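Local coordinates for protein Cfl (PDB 7A9J) that acts as a coronafacic acid ligase of the ATP-dependent AMP-binding enzyme family, probably activating carboxylic acids as acyl-adenylates on the way to amides, at residues L409-Q412 and L418-L421; E365-N370 and D401-T406; C92-A97 and Q169-S174; F25-K30 and A249-Y254; G464-A469 and N522-L527. The protein carries 1 engineered substitution. One frame throughout, in Å; residues are numbered along the deposited sequence. Where two conformers were deposited one is given.

Contact 1: residues L409-Q412 and L418-L421; sequences LVRQ and LIFL
The guanidinium of Arg411 has Ile419 CG2 over one face, with NH2 3.7 Å from that methyl, while CD1 of Leu421 approaches obliquely and stands 4.1 Å from NH1. The other flat group, the Phe420 ring, barely takes part: its CD1 atom is 4.2 Å from Leu409 O, which meets the ring at a slant. Arg411 and Ile419 are partners in a hydrogen-bonded antiparallel pair, and their side chains run side by side in the same direction. The arginine chain is extended as far as CD and then turns at chi3 (63°), folding the guanidinium back over the isoleucine methyl.

Three backbone bonds stitch the strands together. Ile419 N reaches Arg411 O at 2.8 Å, Arg411 N returns the bond to Ile419 O, and Leu421 N reaches Leu409 O at 2.9 Å. A CA-H...O contact from Val410 CA to Ile419 O, 3.1 Å, adds to the link. On the sheet face bearing Val410, Gln412, Leu418 and Phe420, Leu418 CD2 packs 3.8 Å from Gln412 CB and reaches Val410 CG2 as well.

This is a beta hairpin, strands 408-412 and 418-423, and it has company on both flanks. Strand 376-381 pairs with 408-412, strand 356-360 pairs with 418-423, Asn375 OD1 holds Arg411 NH1, and Ile366 and Ile368 of strand 365-368 cover Val410, Gln412 and Leu418.

Contact 2: residues E365-N370 and D401-T406; sequences EIKINN and DRWLAT
Lys367 and Trp403 meet at about a right angle, the end of the lysine lying across one face of the indole. NZ is 3.8 Å from the centroid of the Trp403 five-membered ring and 17° off its normal, a cation-pi contact over the face. CE of Lys367 sits at the same 3.8 Å from that centroid, making a CH-pi contact of its own. The lysine bends at chi3 (45°), and this turn lays CE and NZ over the pyrrole part of the indole while CB stays beside the benzo part, 3.9 Å from CZ3 of Trp403.

The far rim of the indole leans on the strand backbone. Trp403 CZ3 is 3.4 Å from Glu365 O, which comes in obliquely, and Trp403 CH2 is 3.7 Å from Glu365 CB; Ile366 N lies at the ring edge, in its plane. The glutamate carboxylate has other business, a salt bridge to Arg381, a residue the indole also touches.

Strands 365-368 and 404-406 do not pair with each other: each pairs antiparallel with strand 376-381. The tryptophan just ahead of strand 404-406 thus reaches past Arg381 to a next-but-one strand, forming a cation-pi pair on the surface of the antiparallel beta structure of this AMP-binding enzyme.

Contact 3: residues C92-A97 and Q169-S174; sequences CLKIGA and QPYDYS
Lys94 and Tyr171 reach toward each other from the helix and the loop, and the close part of this contact is where their ends meet. Lys94 NZ donates to Tyr171 OH at 2.8 Å, while its CE rests 3.7 Å from CE1 of the same ring; the ammonium stands oblique to the phenol. The lysine is extended until chi4 (58°), where the last bond swings NZ round to the hydroxyl. Behind it the aliphatic chain is buried, with Phe25 of helix 24-34 against it.

Lys94 belongs to the last turn of helix 83-95, which ends at Gly96 with positive phi and lies against strand 74-78 of the five-stranded parallel sheet in the AMP-binding domain. The partner is the loop between helix 163-166 and strand 183-188. That loop is shaped by an Asx turn: Asp172 OD1 takes Ser174 N at 3.0 Å and Ser174 OG at 2.7 Å, both from the same face of the carboxylate. Tyr173 N lies 3.6 Å above the centre of the Tyr171 ring, and Thr62 and Lys65 of helix 50-66 bond to Asp172 N and Ser174 OG.

Away from the phenol the joint is looser. A water accepts weakly from Lys94 NZ at 3.4 Å and donates to Ser174 O at 2.8 Å, and the ion pair of Lys94 with Asp176 is long and weak. Asp172 and Tyr173 are exposed residues on the solvent side, though Tyr171 CD2 lies over one face of the Tyr173 ring.

Contact 4: residues F25-K30 and A249-Y254; sequences FSSFRK and ALQKGY
Phe28 carries its ring anti to its own backbone N (chi1 171°), a setting that brings CD1 to within 4.3 Å of Leu250 CB, with the methylene at the ring edge and close to its plane. Gln251 starts the other way, CG anti to the carbonyl carbon (chi1 -74°), and then runs straight on, carrying its amide over to Ser27. There the touch is between Ser27 CB and Gln251 CD, 3.8 Å apart, and CB lies about equally far from OE1 and NE2. The contact is therefore a light one, Leu250 CB at the edge of the Phe28 ring and Ser27 CB against the Gln251 amide, and the helices come nearest at Phe28 and Gln251, whose CA atoms are 5.7 Å apart.

Helix 24-34 here meets the C-terminal end of helix 240-251, within the AMP-binding domain. The latter helix closes in a Schellman motif: Gly253 has positive phi, Tyr254 N bonds to Ala249 O at 2.9 Å and Gly253 N to Leu250 O at 2.8 Å. At its other end the same helix supplies Pro240, Trp241 and Leu244 to the pocket of the bound indene carboxylic acid.

Both apolar residues have further cover. Ile86 and Tyr90 of helix 83-95 touch Leu250, the Phe28 ring meets that of Tyr90 with planes about 35° apart, and Leu53 and Ile57 of helix 50-66 also pack on Phe28. Ser27 OG, for its part, is hydrogen-bonded to Asn23 O, one turn back along its own helix.

Contact 5: residues G464-A469 and N522-L527; sequences GERIIA and NEYHLL
Arg466 NH2 donates to Tyr524 OH at 3.0 Å, joining strand 464-473 of the four-stranded mixed sheet in the C-terminal domain of the AMP-binding enzyme to helix 524-530 packed against it. The bond is fairly straight, 151° at the hydrogen, and the hydroxyl lies near the guanidinium plane, at its edge. NH1 of Arg466 adds a weak second bond to the same Tyr524 OH at 3.4 Å. Arginine and tyrosine cross at about a right angle, their flat groups turned 71° apart. Beside them, Ile468 CD1 packs obliquely against the ring, 3.9 Å from Tyr524 CE1.

One shell out, Glu500 of the neighbouring strand 500-503 ties the pair together: OE1 forms a salt bridge with Arg466 NH1 and OE2 a hydrogen bond with Tyr524 OH. Lys528, one turn along the helix, also bonds to that hydroxyl. The hydroxyl of this buried tyrosine is thus gripped from strand and helix alike, and the surrounding charges would probably polarise it. Val458 and Ile502 line the ring.

Glu523, the N-cap residue, starts the helix, its O accepting from Leu527 N at 2.7 Å. Bent at chi3 (57°), the Arg466 chain brings its guanidinium over Ile468, whose CD1 sits 3.5 Å above the guanidinium plane, offset toward the rim.

Along the chain, contact 4 joins the most distant segments, and contact 3 falls between its two halves; contacts 2, 1 and 5 then follow in series. Contacts 3 and 4 have centres about 17 Å apart and touch through Phe25, which packs on Leu93 and Lys94 where helices 24-34 and 83-95 meet. Contacts 1 and 2, about 13 Å between centres, share antiparallel beta structure: strand 365-368 packs on the hairpin of contact 1, and strand 376-381 pairs with strands from both. Contact 5 lies in the C-terminal domain, its centre about 25 Å from that of contact 1 and about 61 Å from that of contact 3, so the five sample the enzyme from its N-terminal helices to its C-terminal domain.

Contact 1: residues L409-Q412 and L418-L421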
# COMPACT_ATOMS: atom_id res chain seq x y z
N LEU A 409 -15.60 -7.68 -7.62
CA LEU A 409 -17.00 -8.01 -7.36
C LEU A 409 -17.27 -7.96 -5.86
O LEU A 409 -16.47 -8.44 -5.06
CB LEU A 409 -17.28 -9.40 -7.84
CG LEU A 409 -17.10 -9.58 -9.34
CD1 LEU A 409 -17.49 -11.00 -9.75
CD2 LEU A 409 -18.04 -8.61 -10.04
N VAL A 410 -18.42 -7.42 -5.48
CA VAL A 410 -18.76 -7.31 -4.06
C VAL A 410 -20.27 -7.52 -3.90
O VAL A 410 -21.06 -7.52 -4.85
CB VAL A 410 -18.38 -5.95 -3.43
CG1 VAL A 410 -16.86 -5.73 -3.42
CG2 VAL A 410 -19.15 -4.82 -4.14
N ARG A 411 -20.66 -7.66 -2.63
CA ARG A 411 -22.03 -7.62 -2.21
C ARG A 411 -22.04 -6.81 -0.93
O ARG A 411 -21.14 -6.96 -0.12
CB ARG A 411 -22.60 -9.02 -1.92
CG ARG A 411 -23.96 -8.97 -1.31
CD ARG A 411 -24.51 -10.37 -1.11
NE ARG A 411 -23.71 -11.17 -0.17
CZ ARG A 411 -23.00 -12.24 -0.55
NH1 ARG A 411 -22.95 -12.60 -1.83
NH2 ARG A 411 -22.35 -12.95 0.36
N GLN A 412 -23.02 -5.92 -0.77
CA GLN A 412 -22.99 -5.06 0.40
C GLN A 412 -23.99 -5.63 1.40
O GLN A 412 -25.13 -5.90 1.05
CB GLN A 412 -23.34 -3.63 0.02
CG GLN A 412 -23.22 -2.61 1.14
CD GLN A 412 -23.92 -1.37 0.67
OE1 GLN A 412 -23.29 -0.39 0.33
NE2 GLN A 412 -25.25 -1.44 0.55
N LEU A 418 -18.63 -4.68 2.85
CA LEU A 418 -18.51 -5.15 1.45
C LEU A 418 -17.92 -6.54 1.49
O LEU A 418 -16.74 -6.74 1.75
CB LEU A 418 -17.65 -4.18 0.65
CG LEU A 418 -18.42 -2.85 0.60
CD1 LEU A 418 -17.44 -1.83 0.04
CD2 LEU A 418 -19.66 -2.97 -0.39
N ILE A 419 -18.77 -7.52 1.29
CA ILE A 419 -18.30 -8.88 1.06
C ILE A 419 -17.54 -8.95 -0.25
O ILE A 419 -17.98 -8.43 -1.29
CB ILE A 419 -19.52 -9.82 1.06
CG1 ILE A 419 -20.19 -9.86 2.41
CG2 ILE A 419 -19.07 -11.18 0.63
CD1 ILE A 419 -19.31 -9.98 3.67
N PHE A 420 -16.43 -9.64 -0.25
CA PHE A 420 -15.54 -9.65 -1.40
C PHE A 420 -15.73 -10.94 -2.18
O PHE A 420 -15.60 -12.03 -1.62
CB PHE A 420 -14.08 -9.46 -0.97
CG PHE A 420 -13.14 -9.30 -2.12
CD1 PHE A 420 -13.03 -8.06 -2.74
CD2 PHE A 420 -12.29 -10.32 -2.47
CE1 PHE A 420 -12.12 -7.90 -3.77
CE2 PHE A 420 -11.38 -10.15 -3.52
CZ PHE A 420 -11.32 -8.96 -4.17
N LEU A 421 -16.07 -10.80 -3.45
CA LEU A 421 -16.37 -11.96 -4.27
C LEU A 421 -15.28 -12.21 -5.29
O LEU A 421 -15.44 -13.07 -6.20
CB LEU A 421 -17.74 -11.79 -4.97
CG LEU A 421 -18.82 -11.58 -3.92
CD1 LEU A 421 -20.14 -11.35 -4.59
CD2 LEU A 421 -18.90 -12.85 -3.09

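Contact 2: residues E365-N370 and D401-T406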
# COMPACT_ATOMS: atom_id res chain seq x y z
N GLU A 365 -18.25 7.34 -1.77
CA GLU A 365 -19.49 6.86 -2.37
C GLU A 365 -19.22 5.58 -3.13
O GLU A 365 -18.21 5.49 -3.83
CB GLU A 365 -20.07 7.89 -3.34
CG GLU A 365 -20.12 9.33 -2.79
CD GLU A 365 -20.32 10.32 -3.93
OE1 GLU A 365 -21.47 10.37 -4.44
OE2 GLU A 365 -19.34 10.96 -4.36
N ILE A 366 -20.13 4.61 -3.04
CA ILE A 366 -19.90 3.40 -3.82
C ILE A 366 -21.15 3.12 -4.61
O ILE A 366 -22.25 3.55 -4.25
CB ILE A 366 -19.52 2.16 -2.97
CG1 ILE A 366 -20.65 1.75 -2.04
CG2 ILE A 366 -18.19 2.38 -2.16
CD1 ILE A 366 -20.68 0.30 -1.88
N LYS A 367 -20.96 2.43 -5.74
CA LYS A 367 -22.05 1.89 -6.50
C LYS A 367 -21.68 0.46 -6.87
O LYS A 367 -20.52 0.17 -7.17
CB LYS A 367 -22.35 2.75 -7.75
CG LYS A 367 -23.13 2.05 -8.85
CD LYS A 367 -23.67 3.07 -9.86
CE LYS A 367 -22.59 4.08 -10.25
NZ LYS A 367 -23.07 4.97 -11.36
N ILE A 368 -22.65 -0.42 -6.80
CA ILE A 368 -22.44 -1.81 -7.16
C ILE A 368 -23.23 -2.06 -8.42
O ILE A 368 -24.45 -1.86 -8.46
CB ILE A 368 -22.84 -2.76 -6.02
CG1 ILE A 368 -21.96 -2.43 -4.79
CG2 ILE A 368 -22.67 -4.19 -6.46
CD1 ILE A 368 -22.48 -2.97 -3.51
N ASN A 369 -22.53 -2.44 -9.46
CA ASN A 369 -23.13 -2.48 -10.78
C ASN A 369 -24.30 -3.45 -10.78
O ASN A 369 -24.17 -4.56 -10.29
CB ASN A 369 -22.05 -2.89 -11.77
CG ASN A 369 -22.05 -2.04 -12.98
OD1 ASN A 369 -21.30 -1.07 -13.09
ND2 ASN A 369 -22.93 -2.37 -13.89
N ASN A 370 -25.46 -2.97 -11.27
CA ASN A 370 -26.71 -3.74 -11.24
C ASN A 370 -26.58 -4.89 -12.22
O ASN A 370 -26.51 -4.68 -13.43
CB ASN A 370 -27.92 -2.88 -11.58
CG ASN A 370 -29.25 -3.68 -11.56
OD1 ASN A 370 -29.50 -4.54 -12.43
ND2 ASN A 370 -30.10 -3.37 -10.58
N ASP A 401 -17.07 14.05 -10.98
CA ASP A 401 -18.14 13.12 -10.70
C ASP A 401 -17.83 11.69 -11.16
O ASP A 401 -18.64 10.80 -10.92
CB ASP A 401 -19.44 13.61 -11.36
CG ASP A 401 -19.30 13.88 -12.87
OD1 ASP A 401 -18.29 13.46 -13.50
OD2 ASP A 401 -20.21 14.52 -13.43
N ARG A 402 -16.67 11.46 -11.78
CA ARG A 402 -16.37 10.16 -12.36
C ARG A 402 -16.38 9.06 -11.30
O ARG A 402 -15.97 9.27 -10.15
CB ARG A 402 -15.00 10.20 -13.05
CG ARG A 402 -13.87 10.50 -12.08
CD ARG A 402 -12.52 10.65 -12.76
NE ARG A 402 -12.17 9.47 -13.55
CZ ARG A 402 -11.57 8.38 -13.07
NH1 ARG A 402 -11.25 8.29 -11.78
NH2 ARG A 402 -11.31 7.37 -13.89
N TRP A 403 -16.87 7.88 -11.69
CA TRP A 403 -16.76 6.64 -10.91
C TRP A 403 -15.56 5.84 -11.41
O TRP A 403 -15.36 5.71 -12.62
CB TRP A 403 -18.03 5.80 -11.05
CG TRP A 403 -19.21 6.46 -10.43
CD1 TRP A 403 -20.07 7.35 -11.02
CD2 TRP A 403 -19.65 6.33 -9.07
NE1 TRP A 403 -21.03 7.76 -10.11
CE2 TRP A 403 -20.79 7.15 -8.91
CE3 TRP A 403 -19.19 5.59 -7.98
CZ2 TRP A 403 -21.47 7.25 -7.69
CZ3 TRP A 403 -19.89 5.68 -6.77
CH2 TRP A 403 -21.00 6.51 -6.64
N LEU A 404 -14.80 5.25 -10.50
CA LEU A 404 -13.72 4.35 -10.87
C LEU A 404 -14.22 2.90 -10.79
O LEU A 404 -14.67 2.47 -9.73
CB LEU A 404 -12.52 4.52 -9.94
CG LEU A 404 -11.29 3.68 -10.30
CD1 LEU A 404 -10.01 4.42 -9.95
CD2 LEU A 404 -11.31 2.33 -9.58
N ALA A 405 -14.08 2.16 -11.89
CA ALA A 405 -14.40 0.73 -11.91
C ALA A 405 -13.22 -0.07 -11.39
O ALA A 405 -12.16 -0.09 -12.01
CB ALA A 405 -14.77 0.28 -13.33
N THR A 406 -13.41 -0.74 -10.26
CA THR A 406 -12.30 -1.42 -9.60
C THR A 406 -11.93 -2.77 -10.23
O THR A 406 -10.83 -3.27 -9.97
CB THR A 406 -12.64 -1.70 -8.15
OG1 THR A 406 -13.79 -2.58 -8.14
CG2 THR A 406 -12.97 -0.40 -7.37

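Contact 3: residues C92-A97 and Q169-S174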
# COMPACT_ATOMS: atom_id res chain seq x y z
N CYS A 92 8.59 21.09 0.31
CA CYS A 92 7.96 21.30 -0.98
C CYS A 92 6.56 21.85 -0.80
O CYS A 92 6.17 22.83 -1.45
CB CYS A 92 7.90 19.96 -1.73
SG CYS A 92 9.54 19.46 -2.29
N LEU A 93 5.82 21.24 0.13
CA LEU A 93 4.47 21.71 0.44
C LEU A 93 4.46 23.14 0.93
O LEU A 93 3.59 23.93 0.55
CB LEU A 93 3.85 20.79 1.50
CG LEU A 93 3.42 19.41 0.92
CD1 LEU A 93 3.12 18.44 2.07
CD2 LEU A 93 2.23 19.50 -0.01
N LYS A 94 5.41 23.48 1.83
CA LYS A 94 5.48 24.81 2.39
C LYS A 94 5.61 25.87 1.29
O LYS A 94 4.98 26.93 1.36
CB LYS A 94 6.69 24.89 3.34
CG LYS A 94 6.94 26.25 3.96
CD LYS A 94 8.08 26.17 5.02
CE LYS A 94 8.68 27.57 5.38
NZ LYS A 94 7.65 28.53 5.90
N ILE A 95 6.44 25.60 0.28
CA ILE A 95 6.69 26.60 -0.72
C ILE A 95 5.90 26.39 -1.98
O ILE A 95 5.97 27.26 -2.89
CB ILE A 95 8.19 26.72 -1.07
CG1 ILE A 95 8.70 25.47 -1.82
CG2 ILE A 95 8.96 27.04 0.19
CD1 ILE A 95 10.13 25.74 -2.33
N GLY A 96 5.10 25.31 -2.05
CA GLY A 96 4.32 25.04 -3.24
C GLY A 96 5.11 24.42 -4.36
O GLY A 96 4.70 24.51 -5.52
N ALA A 97 6.27 23.85 -4.06
CA ALA A 97 6.96 23.05 -5.06
C ALA A 97 6.29 21.69 -5.15
O ALA A 97 5.90 21.09 -4.15
CB ALA A 97 8.45 22.90 -4.73
N GLN A 169 21.75 27.59 5.09
CA GLN A 169 21.41 28.95 5.51
C GLN A 169 20.26 28.94 6.50
O GLN A 169 19.32 28.17 6.36
CB GLN A 169 21.03 29.82 4.31
CG GLN A 169 22.19 30.12 3.39
CD GLN A 169 23.34 30.89 4.08
OE1 GLN A 169 24.39 30.31 4.40
NE2 GLN A 169 23.16 32.20 4.29
N PRO A 170 20.27 29.83 7.50
CA PRO A 170 19.16 29.85 8.44
C PRO A 170 17.88 30.21 7.71
O PRO A 170 17.91 30.86 6.65
CB PRO A 170 19.55 30.94 9.46
CG PRO A 170 20.97 31.15 9.29
CD PRO A 170 21.31 30.81 7.85
N TYR A 171 16.76 29.82 8.30
CA TYR A 171 15.44 30.17 7.80
C TYR A 171 15.32 31.68 7.63
O TYR A 171 15.77 32.46 8.49
CB TYR A 171 14.39 29.67 8.77
CG TYR A 171 12.95 29.94 8.41
CD1 TYR A 171 12.48 29.69 7.12
CD2 TYR A 171 12.04 30.42 9.37
CE1 TYR A 171 11.15 29.90 6.77
CE2 TYR A 171 10.69 30.65 9.02
CZ TYR A 171 10.26 30.37 7.71
OH TYR A 171 8.95 30.54 7.32
N ASP A 172 14.76 32.10 6.49
CA ASP A 172 14.76 33.53 6.16
C ASP A 172 13.42 34.19 6.42
O ASP A 172 13.27 35.38 6.10
CB ASP A 172 15.19 33.77 4.71
CG ASP A 172 14.22 33.21 3.67
OD1 ASP A 172 13.12 32.72 4.01
OD2 ASP A 172 14.58 33.26 2.48
N TYR A 173 12.46 33.45 6.98
CA TYR A 173 11.13 33.93 7.38
C TYR A 173 10.33 34.49 6.20
O TYR A 173 9.36 35.23 6.42
CB TYR A 173 11.21 34.96 8.52
CG TYR A 173 11.86 34.36 9.75
CD1 TYR A 173 11.11 33.64 10.68
CD2 TYR A 173 13.23 34.44 9.93
CE1 TYR A 173 11.72 33.05 11.79
CE2 TYR A 173 13.85 33.86 11.02
CZ TYR A 173 13.09 33.17 11.94
OH TYR A 173 13.74 32.61 13.02
N SER A 174 10.69 34.15 4.97
CA SER A 174 9.95 34.67 3.82
C SER A 174 8.56 34.04 3.78
O SER A 174 8.35 32.91 4.23
CB SER A 174 10.70 34.40 2.52
OG SER A 174 11.01 33.02 2.37
O HOH W 1 9.24 30.40 3.52

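Contact 4: residues F25-K30 and A249-Y254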
# COMPACT_ATOMS: atom_id res chain seq x y z
N PHE A 25 1.06 21.21 5.08
CA PHE A 25 2.16 21.79 5.85
C PHE A 25 1.65 22.57 7.06
O PHE A 25 2.20 22.45 8.17
CB PHE A 25 3.05 22.72 4.99
CG PHE A 25 4.05 23.46 5.85
CD1 PHE A 25 5.12 22.78 6.44
CD2 PHE A 25 3.90 24.81 6.10
CE1 PHE A 25 6.00 23.45 7.32
CE2 PHE A 25 4.83 25.48 6.97
CZ PHE A 25 5.87 24.78 7.52
N SER A 26 0.63 23.42 6.86
CA SER A 26 0.26 24.27 7.98
C SER A 26 -0.35 23.45 9.11
O SER A 26 -0.23 23.81 10.28
CB SER A 26 -0.66 25.39 7.51
OG SER A 26 -1.92 24.84 7.18
N SER A 27 -0.97 22.30 8.78
CA SER A 27 -1.44 21.41 9.84
C SER A 27 -0.28 20.81 10.60
O SER A 27 -0.36 20.64 11.83
CB SER A 27 -2.30 20.28 9.23
OG SER A 27 -3.53 20.81 8.81
N PHE A 28 0.78 20.40 9.90
CA PHE A 28 1.95 19.91 10.58
C PHE A 28 2.53 21.00 11.49
O PHE A 28 2.90 20.75 12.65
CB PHE A 28 3.03 19.47 9.56
CG PHE A 28 4.30 19.17 10.23
CD1 PHE A 28 4.44 17.99 10.89
CD2 PHE A 28 5.34 20.16 10.33
CE1 PHE A 28 5.60 17.68 11.58
CE2 PHE A 28 6.48 19.89 11.04
CZ PHE A 28 6.63 18.65 11.68
N ARG A 29 2.70 22.21 10.93
CA ARG A 29 3.35 23.32 11.65
C ARG A 29 2.62 23.61 12.94
O ARG A 29 3.24 23.76 14.01
CB ARG A 29 3.32 24.56 10.76
CG ARG A 29 4.05 25.79 11.51
CD ARG A 29 3.99 27.02 10.58
NE ARG A 29 4.33 28.21 11.40
CZ ARG A 29 3.50 28.77 12.27
NH1 ARG A 29 2.27 28.27 12.44
NH2 ARG A 29 3.88 29.84 12.96
N LYS A 30 1.30 23.74 12.83
CA LYS A 30 0.47 24.06 13.99
C LYS A 30 0.72 23.03 15.07
O LYS A 30 1.05 23.38 16.21
CB LYS A 30 -0.99 24.11 13.59
CG LYS A 30 -1.92 24.53 14.73
CD LYS A 30 -3.37 24.27 14.36
CE LYS A 30 -4.28 24.57 15.56
NZ LYS A 30 -5.70 24.61 15.12
N ALA A 249 -0.21 10.40 10.51
CA ALA A 249 0.27 10.08 11.85
C ALA A 249 0.80 11.33 12.55
O ALA A 249 0.47 11.61 13.69
CB ALA A 249 1.41 9.06 11.83
N LEU A 250 1.64 12.10 11.85
CA LEU A 250 2.20 13.32 12.43
C LEU A 250 1.10 14.31 12.77
O LEU A 250 1.12 14.89 13.85
CB LEU A 250 3.23 13.94 11.48
CG LEU A 250 4.46 13.05 11.26
CD1 LEU A 250 5.36 13.66 10.13
CD2 LEU A 250 5.27 12.95 12.55
N GLN A 251 0.10 14.46 11.90
CA GLN A 251 -1.04 15.34 12.20
C GLN A 251 -1.88 14.87 13.38
O GLN A 251 -2.42 15.70 14.11
CB GLN A 251 -1.95 15.49 11.01
CG GLN A 251 -1.35 16.35 10.00
CD GLN A 251 -2.32 16.49 8.78
OE1 GLN A 251 -3.57 16.53 8.92
NE2 GLN A 251 -1.74 16.53 7.63
N LYS A 252 -1.90 13.58 13.65
CA LYS A 252 -2.53 13.10 14.89
C LYS A 252 -1.60 13.18 16.10
O LYS A 252 -2.01 12.81 17.21
CB LYS A 252 -3.00 11.65 14.64
CG LYS A 252 -4.14 11.60 13.62
CD LYS A 252 -4.77 10.15 13.38
CE LYS A 252 -5.64 9.82 14.53
NZ LYS A 252 -6.32 8.62 14.20
N GLY A 253 -0.37 13.64 15.91
CA GLY A 253 0.60 13.77 17.00
C GLY A 253 1.33 12.50 17.36
O GLY A 253 2.02 12.47 18.40
N TYR A 254 1.24 11.46 16.53
CA TYR A 254 1.99 10.23 16.76
C TYR A 254 3.41 10.38 16.23
O TYR A 254 3.67 11.21 15.35
CB TYR A 254 1.31 9.08 16.01
CG TYR A 254 -0.15 8.85 16.34
CD1 TYR A 254 -0.66 9.21 17.58
CD2 TYR A 254 -0.99 8.19 15.40
CE1 TYR A 254 -2.00 8.98 17.89
CE2 TYR A 254 -2.35 7.97 15.69
CZ TYR A 254 -2.82 8.34 16.95
OH TYR A 254 -4.14 8.14 17.28

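Contact 5: residues G464-A469 and N522-L527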
# COMPACT_ATOMS: atom_id res chain seq x y z
N GLY A 464 -19.40 -25.95 -20.51
CA GLY A 464 -18.79 -24.64 -20.63
C GLY A 464 -17.53 -24.57 -19.80
O GLY A 464 -16.42 -24.45 -20.32
N GLU A 465 -17.70 -24.68 -18.48
CA GLU A 465 -16.59 -24.68 -17.55
C GLU A 465 -16.78 -25.77 -16.52
O GLU A 465 -17.91 -26.12 -16.18
CB GLU A 465 -16.48 -23.33 -16.76
CG GLU A 465 -16.13 -22.13 -17.61
CD GLU A 465 -16.15 -20.82 -16.76
OE1 GLU A 465 -15.31 -20.67 -15.86
OE2 GLU A 465 -17.02 -19.95 -16.97
N ARG A 466 -15.67 -26.23 -15.95
CA ARG A 466 -15.72 -27.21 -14.88
C ARG A 466 -14.80 -26.73 -13.76
O ARG A 466 -13.69 -26.27 -14.05
CB ARG A 466 -15.25 -28.57 -15.41
CG ARG A 466 -15.19 -29.69 -14.42
CD ARG A 466 -15.01 -31.03 -15.16
NE ARG A 466 -13.82 -31.02 -16.01
CZ ARG A 466 -12.65 -31.55 -15.70
NH1 ARG A 466 -12.48 -32.17 -14.53
NH2 ARG A 466 -11.65 -31.47 -16.57
N ILE A 467 -15.27 -26.84 -12.51
CA ILE A 467 -14.51 -26.28 -11.38
C ILE A 467 -13.50 -27.29 -10.87
O ILE A 467 -13.85 -28.43 -10.56
CB ILE A 467 -15.47 -25.85 -10.26
CG1 ILE A 467 -16.37 -24.74 -10.79
CG2 ILE A 467 -14.67 -25.40 -8.99
CD1 ILE A 467 -17.43 -24.32 -9.78
N ILE A 468 -12.25 -26.85 -10.76
CA ILE A 468 -11.17 -27.67 -10.23
C ILE A 468 -10.72 -27.06 -8.90
O ILE A 468 -10.57 -25.83 -8.80
CB ILE A 468 -9.99 -27.71 -11.22
CG1 ILE A 468 -10.49 -28.01 -12.65
CG2 ILE A 468 -8.88 -28.63 -10.70
CD1 ILE A 468 -11.24 -29.35 -12.85
N ALA A 469 -10.45 -27.89 -7.91
CA ALA A 469 -9.87 -27.39 -6.66
C ALA A 469 -8.48 -27.98 -6.49
O ALA A 469 -8.31 -29.21 -6.45
CB ALA A 469 -10.74 -27.77 -5.45
N ASN A 522 -4.29 -22.80 -17.04
CA ASN A 522 -3.51 -23.08 -18.24
C ASN A 522 -2.56 -24.25 -18.02
O ASN A 522 -2.24 -24.94 -18.99
CB ASN A 522 -2.72 -21.84 -18.66
CG ASN A 522 -3.58 -20.84 -19.42
OD1 ASN A 522 -4.59 -21.20 -20.00
ND2 ASN A 522 -3.16 -19.56 -19.42
N GLU A 523 -2.24 -24.55 -16.76
CA GLU A 523 -1.33 -25.64 -16.40
C GLU A 523 -2.05 -26.83 -15.79
O GLU A 523 -1.41 -27.66 -15.11
CB GLU A 523 -0.29 -25.10 -15.41
CG GLU A 523 0.39 -23.86 -15.94
CD GLU A 523 1.20 -24.16 -17.18
OE1 GLU A 523 1.20 -23.34 -18.13
OE2 GLU A 523 1.83 -25.25 -17.21
N TYR A 524 -3.37 -26.93 -16.03
CA TYR A 524 -4.21 -27.96 -15.43
C TYR A 524 -3.69 -29.37 -15.67
O TYR A 524 -3.62 -30.18 -14.73
CB TYR A 524 -5.62 -27.80 -15.99
CG TYR A 524 -6.55 -28.97 -15.74
CD1 TYR A 524 -6.90 -29.35 -14.45
CD2 TYR A 524 -7.10 -29.67 -16.81
CE1 TYR A 524 -7.77 -30.42 -14.23
CE2 TYR A 524 -7.99 -30.74 -16.59
CZ TYR A 524 -8.31 -31.11 -15.30
OH TYR A 524 -9.17 -32.16 -15.06
N HIS A 525 -3.35 -29.71 -16.93
CA HIS A 525 -2.83 -31.04 -17.22
C HIS A 525 -1.47 -31.27 -16.57
O HIS A 525 -1.21 -32.37 -16.06
CB HIS A 525 -2.78 -31.27 -18.73
CG HIS A 525 -4.11 -31.00 -19.37
ND1 HIS A 525 -5.15 -31.89 -19.26
CD2 HIS A 525 -4.60 -29.91 -19.99
CE1 HIS A 525 -6.22 -31.38 -19.85
NE2 HIS A 525 -5.90 -30.19 -20.31
N LEU A 526 -0.60 -30.25 -16.55
CA LEU A 526 0.67 -30.38 -15.82
C LEU A 526 0.39 -30.64 -14.34
O LEU A 526 0.93 -31.59 -13.75
CB LEU A 526 1.52 -29.12 -15.99
CG LEU A 526 2.85 -29.21 -15.20
CD1 LEU A 526 3.77 -30.28 -15.74
CD2 LEU A 526 3.51 -27.84 -15.25
N LEU A 527 -0.48 -29.83 -13.74
CA LEU A 527 -0.82 -30.00 -12.32
C LEU A 527 -1.28 -31.42 -12.04
O LEU A 527 -0.79 -32.07 -11.11
CB LEU A 527 -1.89 -28.99 -11.90
CG LEU A 527 -1.44 -27.53 -11.74
CD1 LEU A 527 -2.67 -26.63 -11.53
CD2 LEU A 527 -0.40 -27.29 -10.63